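Local coordinates for PTS system, nitrogen regulatory IIA protein (Neisseria meningitidis, PDB 2A0J) that probably acts as a phosphoryl-accepting IIA component of the phosphotransferase system, linked to nitrogen regulation, at residues T77-T83 and S98-L104. Numbering follows the deposited sequence.
Sequences TGAFIRT and SLIFILL
The ring of Phe101 carries the carbonyl oxygen of Ala79 over one face, 3.8 Å above its plane and displaced toward the rim, while its CD2 meets the edge of the Phe80 ring, 3.8 Å from Phe80 CD1. The two phenylalanines form a non-hydrogen-bonded pair at the centre of an antiparallel ladder joining strands 77-83 and 97-106, the inner two of the four-stranded mixed sheet of this EIIA type 2 domain. With CG of Phe80 anti to the backbone N (chi1 -173°), its CD1 is brought to Phe101 CD2, and the two side chains cross at about a right angle; helix 139-146 covers them through Leu146. Farther along this face, Leu99 CD2 lies 4.0 Å from Phe80 CZ and also packs beside the aliphatic CG of Arg82, whose guanidinium hydrogen-bonds the carbonyl oxygens of Leu15, Leu133 and Val136. On the face packed against helix 22-33, Ile102 CD1 touches Ala79 CB and Ile81 CG1, both at 4.2 Å. Paired backbone bonds link Thr77 with Leu104, Ala79 with Ile102 and Ile81 with Ile100; the N-H...O angle from Leu104 N to Thr77 O is 178°, almost straight. Where the ladder ends, Thr83 N donates to Ser98 O, and a water bridges the same two residues, donating to Thr83 O at 2.8 Å and hydrogen-bonding Ser98 OG at 2.6 Å.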
loop_
_atom_site.group_PDB
_atom_site.type_symbol
_atom_site.label_atom_id
_atom_site.label_comp_id
_atom_site.label_asym_id
_atom_site.label_seq_id
_atom_site.Cartn_x
_atom_site.Cartn_y
_atom_site.Cartn_z
ATOM N N THR A 77 9.531 -2.279 -3.563
ATOM C CA THR A 77 8.533 -2.012 -4.579
ATOM C C THR A 77 7.217 -1.718 -3.870
ATOM O O THR A 77 6.964 -2.239 -2.780
ATOM C CB THR A 77 8.372 -3.220 -5.524
ATOM O OG1 THR A 77 7.496 -2.869 -6.601
ATOM C CG2 THR A 77 7.815 -4.427 -4.766
ATOM N N GLY A 78 6.390 -0.869 -4.474
ATOM C CA GLY A 78 5.120 -0.528 -3.862
ATOM C C GLY A 78 3.997 -0.287 -4.852
ATOM O O GLY A 78 4.181 -0.393 -6.065
ATOM N N ALA A 79 2.822 0.034 -4.325
ATOM C CA ALA A 79 1.655 0.306 -5.152
ATOM C C ALA A 79 0.679 1.140 -4.343
ATOM O O ALA A 79 0.773 1.204 -3.116
ATOM C CB ALA A 79 0.990 -0.995 -5.583
ATOM N N PHE A 80 -0.255 1.787 -5.031
ATOM C CA PHE A 80 -1.248 2.593 -4.344
ATOM C C PHE A 80 -2.622 2.272 -4.913
ATOM O O PHE A 80 -2.787 2.193 -6.132
ATOM C CB PHE A 80 -0.952 4.083 -4.516
ATOM C CG PHE A 80 -1.845 4.963 -3.699
ATOM C CD1 PHE A 80 -1.646 5.090 -2.326
ATOM C CD2 PHE A 80 -2.924 5.620 -4.286
ATOM C CE1 PHE A 80 -2.511 5.856 -1.544
ATOM C CE2 PHE A 80 -3.796 6.390 -3.512
ATOM C CZ PHE A 80 -3.588 6.507 -2.135
ATOM N N ILE A 81 -3.601 2.087 -4.028
ATOM C CA ILE A 81 -4.966 1.772 -4.443
ATOM C C ILE A 81 -6.036 2.664 -3.824
ATOM O O ILE A 81 -6.055 2.881 -2.613
ATOM C CB ILE A 81 -5.352 0.328 -4.088
ATOM C CG1 ILE A 81 -4.410 -0.657 -4.777
ATOM C CG2 ILE A 81 -6.803 0.078 -4.490
ATOM C CD1 ILE A 81 -4.768 -2.119 -4.525
ATOM N N ARG A 82 -6.931 3.162 -4.676
ATOM C CA ARG A 82 -8.055 4.001 -4.260
ATOM C C ARG A 82 -9.293 3.172 -4.598
ATOM O O ARG A 82 -9.572 2.903 -5.770
ATOM C CB ARG A 82 -8.081 5.315 -5.049
ATOM C CG ARG A 82 -8.235 6.571 -4.197
ATOM C CD ARG A 82 -9.544 7.286 -4.461
ATOM N NE ARG A 82 -9.712 7.613 -5.878
ATOM C CZ ARG A 82 -9.240 8.703 -6.468
ATOM N NH1 ARG A 82 -8.563 9.605 -5.779
ATOM N NH2 ARG A 82 -9.450 8.891 -7.757
ATOM N N THR A 83 -10.017 2.753 -3.563
ATOM C CA THR A 83 -11.205 1.927 -3.737
ATOM C C THR A 83 -12.445 2.733 -4.135
ATOM O O THR A 83 -12.599 3.889 -3.747
ATOM C CB THR A 83 -11.494 1.124 -2.438
ATOM O OG1 THR A 83 -11.609 2.025 -1.326
ATOM C CG2 THR A 83 -10.354 0.128 -2.158
ATOM N N SER A 98 -10.193 3.432 2.235
ATOM C CA SER A 98 -10.308 3.688 0.797
ATOM C C SER A 98 -8.961 4.017 0.164
ATOM O O SER A 98 -8.834 4.080 -1.060
ATOM C CB SER A 98 -11.291 4.837 0.534
ATOM O OG SER A 98 -12.631 4.447 0.800
ATOM N N LEU A 99 -7.959 4.236 1.005
ATOM C CA LEU A 99 -6.622 4.554 0.522
ATOM C C LEU A 99 -5.622 3.509 1.010
ATOM O O LEU A 99 -5.318 3.432 2.200
ATOM C CB LEU A 99 -6.229 5.955 0.987
ATOM C CG LEU A 99 -7.197 7.033 0.483
ATOM C CD1 LEU A 99 -6.645 8.420 0.779
ATOM C CD2 LEU A 99 -7.417 6.864 -1.011
ATOM N N ILE A 100 -5.115 2.705 0.082
ATOM C CA ILE A 100 -4.176 1.644 0.433
ATOM C C ILE A 100 -2.798 1.739 -0.239
ATOM O O ILE A 100 -2.690 1.738 -1.466
ATOM C CB ILE A 100 -4.777 0.228 0.104
ATOM C CG1 ILE A 100 -6.183 0.083 0.704
ATOM C CG2 ILE A 100 -3.879 -0.874 0.664
ATOM C CD1 ILE A 100 -7.286 0.725 -0.113
ATOM N N PHE A 101 -1.746 1.823 0.574
ATOM C CA PHE A 101 -0.383 1.860 0.052
ATOM C C PHE A 101 0.315 0.548 0.459
ATOM O O PHE A 101 0.479 0.269 1.648
ATOM C CB PHE A 101 0.385 3.074 0.602
ATOM C CG PHE A 101 1.700 3.324 -0.095
ATOM C CD1 PHE A 101 2.772 2.445 0.067
ATOM C CD2 PHE A 101 1.848 4.407 -0.956
ATOM C CE1 PHE A 101 3.972 2.637 -0.625
ATOM C CE2 PHE A 101 3.046 4.610 -1.656
ATOM C CZ PHE A 101 4.107 3.723 -1.490
ATOM N N ILE A 102 0.706 -0.261 -0.526
ATOM C CA ILE A 102 1.370 -1.537 -0.249
ATOM C C ILE A 102 2.861 -1.433 -0.499
ATOM O O ILE A 102 3.287 -0.827 -1.475
ATOM C CB ILE A 102 0.839 -2.688 -1.135
ATOM C CG1 ILE A 102 -0.691 -2.689 -1.160
ATOM C CG2 ILE A 102 1.357 -4.018 -0.611
ATOM C CD1 ILE A 102 -1.298 -1.679 -2.134
ATOM N N LEU A 103 3.651 -2.029 0.385
ATOM C CA LEU A 103 5.103 -2.006 0.253
ATOM C C LEU A 103 5.739 -3.375 0.470
ATOM O O LEU A 103 5.486 -4.026 1.483
ATOM C CB LEU A 103 5.716 -1.027 1.254
ATOM C CG LEU A 103 7.244 -0.937 1.154
ATOM C CD1 LEU A 103 7.619 -0.317 -0.184
ATOM C CD2 LEU A 103 7.813 -0.114 2.290
ATOM N N LEU A 104 6.563 -3.799 -0.488
ATOM C CA LEU A 104 7.289 -5.072 -0.406
ATOM C C LEU A 104 8.785 -4.729 -0.329
ATOM O O LEU A 104 9.340 -4.125 -1.251
ATOM C CB LEU A 104 7.037 -5.929 -1.644
ATOM C CG LEU A 104 6.367 -7.289 -1.475
ATOM C CD1 LEU A 104 6.570 -8.065 -2.776
ATOM C CD2 LEU A 104 6.960 -8.063 -0.294
HETATM O O HOH W 1 -13.942 4.562 -1.422
#